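Local atomic coordinates of Fe(2+) transporter FeoB (Escherichia coli, PDB entry 3I8S), a protein that drives uptake of ferrous iron across the inner membrane at the expense of GTP, its cytosolic domain binding the nucleotide and probably coupling this to channel opening. Residues A[108-113]-A[175-180]; A[235-238]-A[242-245]. One frame throughout, in Å; residues are numbered along the deposited sequence.

Contact 1 (A[108-113]-A[175-180]); sequences LLELGI and VHYAQP
The carboxylate of Glu110 meets the phenol of Tyr177 at its edge: OE2 lies in the ring plane, and the two flat groups are only 22° from coplanar. One face of the ring is taken by Val175 from the same segment, whose CG1 sits 3.4 Å above the plane and is displaced toward the rim. The hydroxyl is the donor here: Tyr177 OH donates a hydrogen bond to Glu110 OE2, 2.9 Å away, meeting the syn lone pair. Glu110 OE1 is 3.0 Å from the same OH, so the hydroxyl sits in front of the mouth of the carboxylate. OE2 also comes within 3.0 Å of Tyr177 CE1, a close approach along the ring edge, and Val175 CB lies 4.0 Å from OE2. Glu110 gets there with CG anti to its carbonyl carbon (chi1 -71°) and the chain extended beyond it, while the tyrosine comes from the opposite direction. The bond joins the last turn of helix 98-111 in the FeoB-type G domain to the lead-in of helix 179-191 of the cytosolic helical domain. The first of these helices closes in a Schellman motif at Gly112, and Ala178 is the N-cap of the second. Arg248, on helix 240-259, bonds through NE to Tyr177 OH, and makes a long, weak ion pair with Glu110 OE1. That positive charge would tend to keep the carboxylate ionised. With an alanine here, the hydroxyl of Tyr177 would probably lose its carboxylate acceptor, though not Arg248, which would itself lose the weak ion pair, and a gap is likely to open beside Val175. The buried ring also packs against Leu206 of helix 198-210 and against Ile244 and Ala247 of helix 240-259.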
ATOM      1  N   LEU A 108      -1.655   1.378  -2.021  1.00 22.23           N
ATOM      2  CA  LEU A 108      -0.965   0.248  -2.663  1.00 22.83           C
ATOM      3  C   LEU A 108      -1.872  -0.415  -3.680  1.00 22.81           C
ATOM      4  O   LEU A 108      -1.450  -0.685  -4.790  1.00 21.66           O
ATOM      5  CB  LEU A 108      -0.519  -0.816  -1.669  1.00 23.46           C
ATOM      6  CG  LEU A 108       0.388  -0.322  -0.571  1.00 26.27           C
ATOM      7  CD1 LEU A 108       0.571  -1.457   0.363  1.00 25.17           C
ATOM      8  CD2 LEU A 108       1.679   0.166  -1.202  1.00 25.65           C
ATOM      9  N   LEU A 109      -3.128  -0.617  -3.305  1.00 23.31           N
ATOM     10  CA  LEU A 109      -4.097  -1.291  -4.183  1.00 23.62           C
ATOM     11  C   LEU A 109      -4.422  -0.435  -5.420  1.00 24.26           C
ATOM     12  O   LEU A 109      -4.588  -0.955  -6.527  1.00 24.91           O
ATOM     13  CB  LEU A 109      -5.366  -1.600  -3.352  1.00 24.32           C
ATOM     14  CG  LEU A 109      -5.162  -2.648  -2.252  1.00 22.09           C
ATOM     15  CD1 LEU A 109      -6.419  -2.763  -1.360  1.00 21.54           C
ATOM     16  CD2 LEU A 109      -4.779  -3.970  -2.859  1.00 23.52           C
ATOM     17  N   GLU A 110      -4.509   0.870  -5.231  1.00 24.94           N
ATOM     18  CA  GLU A 110      -4.742   1.788  -6.343  1.00 26.57           C
ATOM     19  C   GLU A 110      -3.586   1.820  -7.359  1.00 27.50           C
ATOM     20  O   GLU A 110      -3.813   2.050  -8.556  1.00 25.16           O
ATOM     21  CB  GLU A 110      -5.018   3.192  -5.848  1.00 26.98           C
ATOM     22  CG  GLU A 110      -6.327   3.363  -5.191  1.00 28.78           C
ATOM     23  CD  GLU A 110      -6.728   4.809  -5.140  1.00 30.16           C
ATOM     24  OE1 GLU A 110      -6.026   5.629  -4.485  1.00 38.16           O
ATOM     25  OE2 GLU A 110      -7.717   5.131  -5.791  1.00 37.49           O
ATOM     26  N   LEU A 111      -2.364   1.579  -6.883  1.00 27.24           N
ATOM     27  CA  LEU A 111      -1.196   1.445  -7.776  1.00 28.42           C
ATOM     28  C   LEU A 111      -1.223   0.122  -8.524  1.00 28.90           C
ATOM     29  O   LEU A 111      -0.557  -0.060  -9.571  1.00 29.88           O
ATOM     30  CB  LEU A 111       0.110   1.562  -6.961  1.00 28.35           C
ATOM     31  CG  LEU A 111       0.462   3.004  -6.645  1.00 29.13           C
ATOM     32  CD1 LEU A 111       1.521   3.044  -5.526  1.00 32.37           C
ATOM     33  CD2 LEU A 111       0.933   3.680  -7.935  1.00 28.37           C
ATOM     34  N   GLY A 112      -1.998  -0.817  -7.998  1.00 28.83           N
ATOM     35  CA  GLY A 112      -2.191  -2.078  -8.671  1.00 29.19           C
ATOM     36  C   GLY A 112      -1.078  -3.078  -8.439  1.00 29.87           C
ATOM     37  O   GLY A 112      -0.991  -4.076  -9.163  1.00 30.00           O
ATOM     38  N   ILE A 113      -0.211  -2.835  -7.454  1.00 29.51           N
ATOM     39  CA  ILE A 113       0.904  -3.771  -7.223  1.00 29.78           C
ATOM     40  C   ILE A 113       0.336  -5.000  -6.482  1.00 28.20           C
ATOM     41  O   ILE A 113      -0.469  -4.801  -5.567  1.00 26.88           O
ATOM     42  CB  ILE A 113       2.034  -3.212  -6.283  1.00 30.76           C
ATOM     43  CG1 ILE A 113       2.342  -1.724  -6.502  1.00 33.79           C
ATOM     44  CG2 ILE A 113       3.259  -4.122  -6.395  1.00 30.78           C
ATOM     45  CD1 ILE A 113       2.827  -1.384  -7.823  1.00 34.01           C
ATOM     46  N   VAL A 175     -11.970   3.162  -4.272  1.00 29.70           N
ATOM     47  CA  VAL A 175     -12.347   4.536  -4.015  1.00 28.58           C
ATOM     48  C   VAL A 175     -13.194   5.015  -5.169  1.00 28.76           C
ATOM     49  O   VAL A 175     -12.906   4.735  -6.339  1.00 29.21           O
ATOM     50  CB  VAL A 175     -11.107   5.424  -3.784  1.00 29.11           C
ATOM     51  CG1 VAL A 175     -11.543   6.853  -3.498  1.00 26.69           C
ATOM     52  CG2 VAL A 175     -10.308   4.862  -2.618  1.00 26.35           C
ATOM     53  N   HIS A 176     -14.266   5.718  -4.843  1.00 27.69           N
ATOM     54  CA  HIS A 176     -15.172   6.236  -5.853  1.00 27.73           C
ATOM     55  C   HIS A 176     -14.986   7.730  -5.999  1.00 27.61           C
ATOM     56  O   HIS A 176     -15.707   8.532  -5.395  1.00 27.37           O
ATOM     57  CB  HIS A 176     -16.643   5.906  -5.546  1.00 27.93           C
ATOM     58  CG  HIS A 176     -17.533   6.073  -6.732  1.00 27.84           C
ATOM     59  ND1 HIS A 176     -17.748   5.067  -7.646  1.00 31.64           N
ATOM     60  CD2 HIS A 176     -18.219   7.146  -7.184  1.00 29.32           C
ATOM     61  CE1 HIS A 176     -18.541   5.506  -8.606  1.00 30.42           C
ATOM     62  NE2 HIS A 176     -18.847   6.765  -8.346  1.00 31.00           N
ATOM     63  N   TYR A 177     -14.013   8.104  -6.825  1.00 26.75           N
ATOM     64  CA  TYR A 177     -13.726   9.505  -7.070  1.00 26.46           C
ATOM     65  C   TYR A 177     -14.732  10.147  -8.001  1.00 25.97           C
ATOM     66  O   TYR A 177     -15.238   9.495  -8.932  1.00 24.48           O
ATOM     67  CB  TYR A 177     -12.352   9.666  -7.711  1.00 26.87           C
ATOM     68  CG  TYR A 177     -11.202   9.152  -6.901  1.00 27.13           C
ATOM     69  CD1 TYR A 177     -10.582   7.946  -7.214  1.00 28.35           C
ATOM     70  CD2 TYR A 177     -10.742   9.859  -5.791  1.00 25.84           C
ATOM     71  CE1 TYR A 177      -9.493   7.498  -6.458  1.00 27.88           C
ATOM     72  CE2 TYR A 177      -9.670   9.425  -5.048  1.00 28.71           C
ATOM     73  CZ  TYR A 177      -9.051   8.234  -5.398  1.00 28.47           C
ATOM     74  OH  TYR A 177      -8.000   7.835  -4.650  1.00 28.95           O
ATOM     75  N   ALA A 178     -14.989  11.439  -7.763  1.00 26.29           N
ATOM     76  CA  ALA A 178     -15.847  12.270  -8.641  1.00 26.18           C
ATOM     77  C   ALA A 178     -15.321  12.220 -10.079  1.00 26.36           C
ATOM     78  O   ALA A 178     -14.086  12.242 -10.282  1.00 26.26           O
ATOM     79  CB  ALA A 178     -15.924  13.725  -8.123  1.00 26.75           C
ATOM     80  N   GLN A 179     -16.219  12.093 -11.057  1.00 26.22           N
ATOM     81  CA  GLN A 179     -15.790  11.877 -12.469  1.00 26.62           C
ATOM     82  C   GLN A 179     -14.843  12.983 -12.999  1.00 25.75           C
ATOM     83  O   GLN A 179     -13.908  12.683 -13.748  1.00 24.83           O
ATOM     84  CB  GLN A 179     -16.969  11.710 -13.413  1.00 27.53           C
ATOM     85  CG  GLN A 179     -16.571  11.164 -14.811  1.00 28.17           C
ATOM     86  CD  GLN A 179     -15.971   9.771 -14.749  1.00 32.82           C
ATOM     87  OE1 GLN A 179     -16.568   8.867 -14.171  1.00 35.39           O
ATOM     88  NE2 GLN A 179     -14.764   9.593 -15.320  1.00 34.46           N
ATOM     89  N   PRO A 180     -15.070  14.253 -12.630  1.00 24.58           N
ATOM     90  CA  PRO A 180     -14.093  15.226 -13.163  1.00 24.94           C
ATOM     91  C   PRO A 180     -12.651  14.938 -12.696  1.00 24.68           C
ATOM     92  O   PRO A 180     -11.707  15.115 -13.474  1.00 23.80           O
ATOM     93  CB  PRO A 180     -14.626  16.574 -12.639  1.00 24.19           C
ATOM     94  CG  PRO A 180     -16.038  16.347 -12.383  1.00 25.07           C
ATOM     95  CD  PRO A 180     -16.114  14.938 -11.862  1.00 25.60           C
TER

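Contact 2 (A[235-238]-A[242-245]); sequences NEMD and LHIA
His243 of helix 240-259 carries this contact, turning its imidazole back toward Met237 and Asp238 just after Leu242, whose backbone N is hydrogen-bonded to Asp239 OD1 in the preceding turn. With CG of His243 anti to its carbonyl carbon (chi1 -77°), the imidazole leans out across that turn. Met237 SD lies over one face of the ring, 4.2 Å from its centroid and 24° off the normal, a Met-aromatic contact. The sulfur is shifted toward the rim and comes nearest to His243 CD2, at 3.9 Å. Met237 places it there by setting CG between its own backbone N and carbonyl carbon (chi1 63°) and bending the chain again at the thioether. The two side chains run past each other in opposite senses. Two consecutive helices of the helical domain, joined by a short turn, frame this: helix 226-236 ends, Met237 is the first residue to leave helical geometry, and after the turn helix 240-259 sets off. Asp238 lies in that turn, its carbonyl carbon in the plane of the imidazole at the edge. A water ties the backbone to the ring as well, accepting from Asp238 N at 2.9 Å and lying 3.2 Å from His243 NE2. The carboxylate of Asp238 leads away from the helix, with OD2 6.3 Å from His243 NE2, so any influence of its charge on the histidine would probably be modest in so exposed a place. Beyond the histidine, Ile244 turns to the interior and packs on Leu181 and Leu209, and Ala245 rests on Glu210. Leu181, on helix 179-191, also touches His243, while Pro180 of the same helix lies against Met237.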
ATOM      1  N   ASN A 235     -13.171  25.368 -10.853  1.00 21.46           N
ATOM      2  CA  ASN A 235     -14.431  25.894 -11.380  1.00 22.26           C
ATOM      3  C   ASN A 235     -15.607  24.906 -11.175  1.00 22.98           C
ATOM      4  O   ASN A 235     -16.748  25.305 -10.878  1.00 22.44           O
ATOM      5  CB  ASN A 235     -14.304  26.203 -12.852  1.00 22.12           C
ATOM      6  CG  ASN A 235     -15.609  26.697 -13.430  1.00 24.00           C
ATOM      7  OD1 ASN A 235     -16.110  27.765 -13.049  1.00 24.22           O
ATOM      8  ND2 ASN A 235     -16.204  25.899 -14.302  1.00 29.12           N
ATOM      9  N   GLU A 236     -15.309  23.629 -11.357  1.00 23.58           N
ATOM     10  CA  GLU A 236     -16.291  22.529 -11.246  1.00 25.87           C
ATOM     11  C   GLU A 236     -16.699  22.158  -9.816  1.00 25.86           C
ATOM     12  O   GLU A 236     -17.823  21.728  -9.577  1.00 26.69           O
ATOM     13  CB  GLU A 236     -15.729  21.264 -11.928  1.00 25.41           C
ATOM     14  CG  GLU A 236     -15.719  21.359 -13.446  1.00 28.07           C
ATOM     15  CD  GLU A 236     -14.463  20.771 -14.099  1.00 29.68           C
ATOM     16  OE1 GLU A 236     -13.895  19.800 -13.582  1.00 32.26           O
ATOM     17  OE2 GLU A 236     -14.020  21.320 -15.140  1.00 39.17           O
ATOM     18  N   MET A 237     -15.805  22.295  -8.855  1.00 26.18           N
ATOM     19  CA  MET A 237     -16.159  21.902  -7.491  1.00 27.52           C
ATOM     20  C   MET A 237     -15.429  22.720  -6.431  1.00 26.75           C
ATOM     21  O   MET A 237     -14.403  23.338  -6.726  1.00 24.69           O
ATOM     22  CB  MET A 237     -15.828  20.414  -7.300  1.00 27.25           C
ATOM     23  CG  MET A 237     -14.387  20.115  -7.440  1.00 28.78           C
ATOM     24  SD  MET A 237     -13.993  18.353  -7.452  1.00 31.75           S
ATOM     25  CE  MET A 237     -14.504  17.881  -9.069  1.00 29.34           C
ATOM     26  N   ASP A 238     -15.952  22.668  -5.203  1.00 26.59           N
ATOM     27  CA  ASP A 238     -15.293  23.223  -4.022  1.00 28.01           C
ATOM     28  C   ASP A 238     -14.139  22.295  -3.617  1.00 28.72           C
ATOM     29  O   ASP A 238     -14.340  21.091  -3.435  1.00 29.44           O
ATOM     30  CB  ASP A 238     -16.276  23.364  -2.835  1.00 28.40           C
ATOM     31  CG  ASP A 238     -17.354  24.451  -3.043  1.00 30.08           C
ATOM     32  OD1 ASP A 238     -17.095  25.503  -3.685  1.00 29.78           O
ATOM     33  OD2 ASP A 238     -18.478  24.278  -2.498  1.00 34.53           O
ATOM     34  N   LEU A 242      -9.450  18.185  -1.539  1.00 29.11           N
ATOM     35  CA  LEU A 242     -10.167  17.612  -0.419  1.00 29.40           C
ATOM     36  C   LEU A 242     -11.162  16.547  -0.870  1.00 29.70           C
ATOM     37  O   LEU A 242     -11.423  15.593  -0.123  1.00 29.14           O
ATOM     38  CB  LEU A 242     -10.907  18.708   0.315  1.00 29.40           C
ATOM     39  CG  LEU A 242     -11.625  18.434   1.632  1.00 29.85           C
ATOM     40  CD1 LEU A 242     -10.822  17.502   2.506  1.00 32.37           C
ATOM     41  CD2 LEU A 242     -11.908  19.763   2.348  1.00 31.21           C
ATOM     42  N   HIS A 243     -11.737  16.706  -2.067  1.00 29.03           N
ATOM     43  CA  HIS A 243     -12.609  15.642  -2.604  1.00 28.68           C
ATOM     44  C   HIS A 243     -11.865  14.328  -2.836  1.00 28.38           C
ATOM     45  O   HIS A 243     -12.437  13.246  -2.661  1.00 27.51           O
ATOM     46  CB  HIS A 243     -13.280  16.062  -3.911  1.00 28.99           C
ATOM     47  CG  HIS A 243     -14.425  17.005  -3.730  1.00 29.76           C
ATOM     48  ND1 HIS A 243     -15.739  16.589  -3.684  1.00 35.92           N
ATOM     49  CD2 HIS A 243     -14.452  18.348  -3.601  1.00 29.12           C
ATOM     50  CE1 HIS A 243     -16.527  17.639  -3.539  1.00 34.14           C
ATOM     51  NE2 HIS A 243     -15.767  18.720  -3.476  1.00 33.64           N
ATOM     52  N   ILE A 244     -10.615  14.416  -3.280  1.00 27.60           N
ATOM     53  CA  ILE A 244      -9.746  13.232  -3.460  1.00 27.79           C
ATOM     54  C   ILE A 244      -9.602  12.545  -2.113  1.00 28.05           C
ATOM     55  O   ILE A 244      -9.911  11.375  -1.978  1.00 25.78           O
ATOM     56  CB  ILE A 244      -8.365  13.591  -4.048  1.00 28.04           C
ATOM     57  CG1 ILE A 244      -8.491  14.185  -5.442  1.00 29.08           C
ATOM     58  CG2 ILE A 244      -7.437  12.341  -4.136  1.00 27.76           C
ATOM     59  CD1 ILE A 244      -7.156  14.795  -5.996  1.00 27.61           C
ATOM     60  N   ALA A 245      -9.190  13.302  -1.098  1.00 28.36           N
ATOM     61  CA  ALA A 245      -8.975  12.736   0.246  1.00 28.34           C
ATOM     62  C   ALA A 245     -10.259  12.171   0.833  1.00 28.46           C
ATOM     63  O   ALA A 245     -10.244  11.061   1.388  1.00 28.18           O
ATOM     64  CB  ALA A 245      -8.350  13.786   1.185  1.00 28.78           C
TER
HETATM   65  O   HOH W   1     -17.986  20.955  -4.142  1.00 41.22           O

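How the contacts relate
From the N terminus the chain first builds the nucleotide-binding domain, and helix 98-111 supplies the first half of contact 1. Sixty-one residues later, after the remaining strands and helices of the G domain, residues 175-180 return to close that long loop just ahead of helix 179-191. Contact 2 opens only after this and closes a turn of three residues between helices 226-236 and 240-259. The two are therefore in series, neither nested nor crossed. Contact 1 ties one domain to the other; contact 2 stays within the helical domain. They touch in space, Pro180 packing on Glu236, and Tyr177 on the backbone O of Ile244.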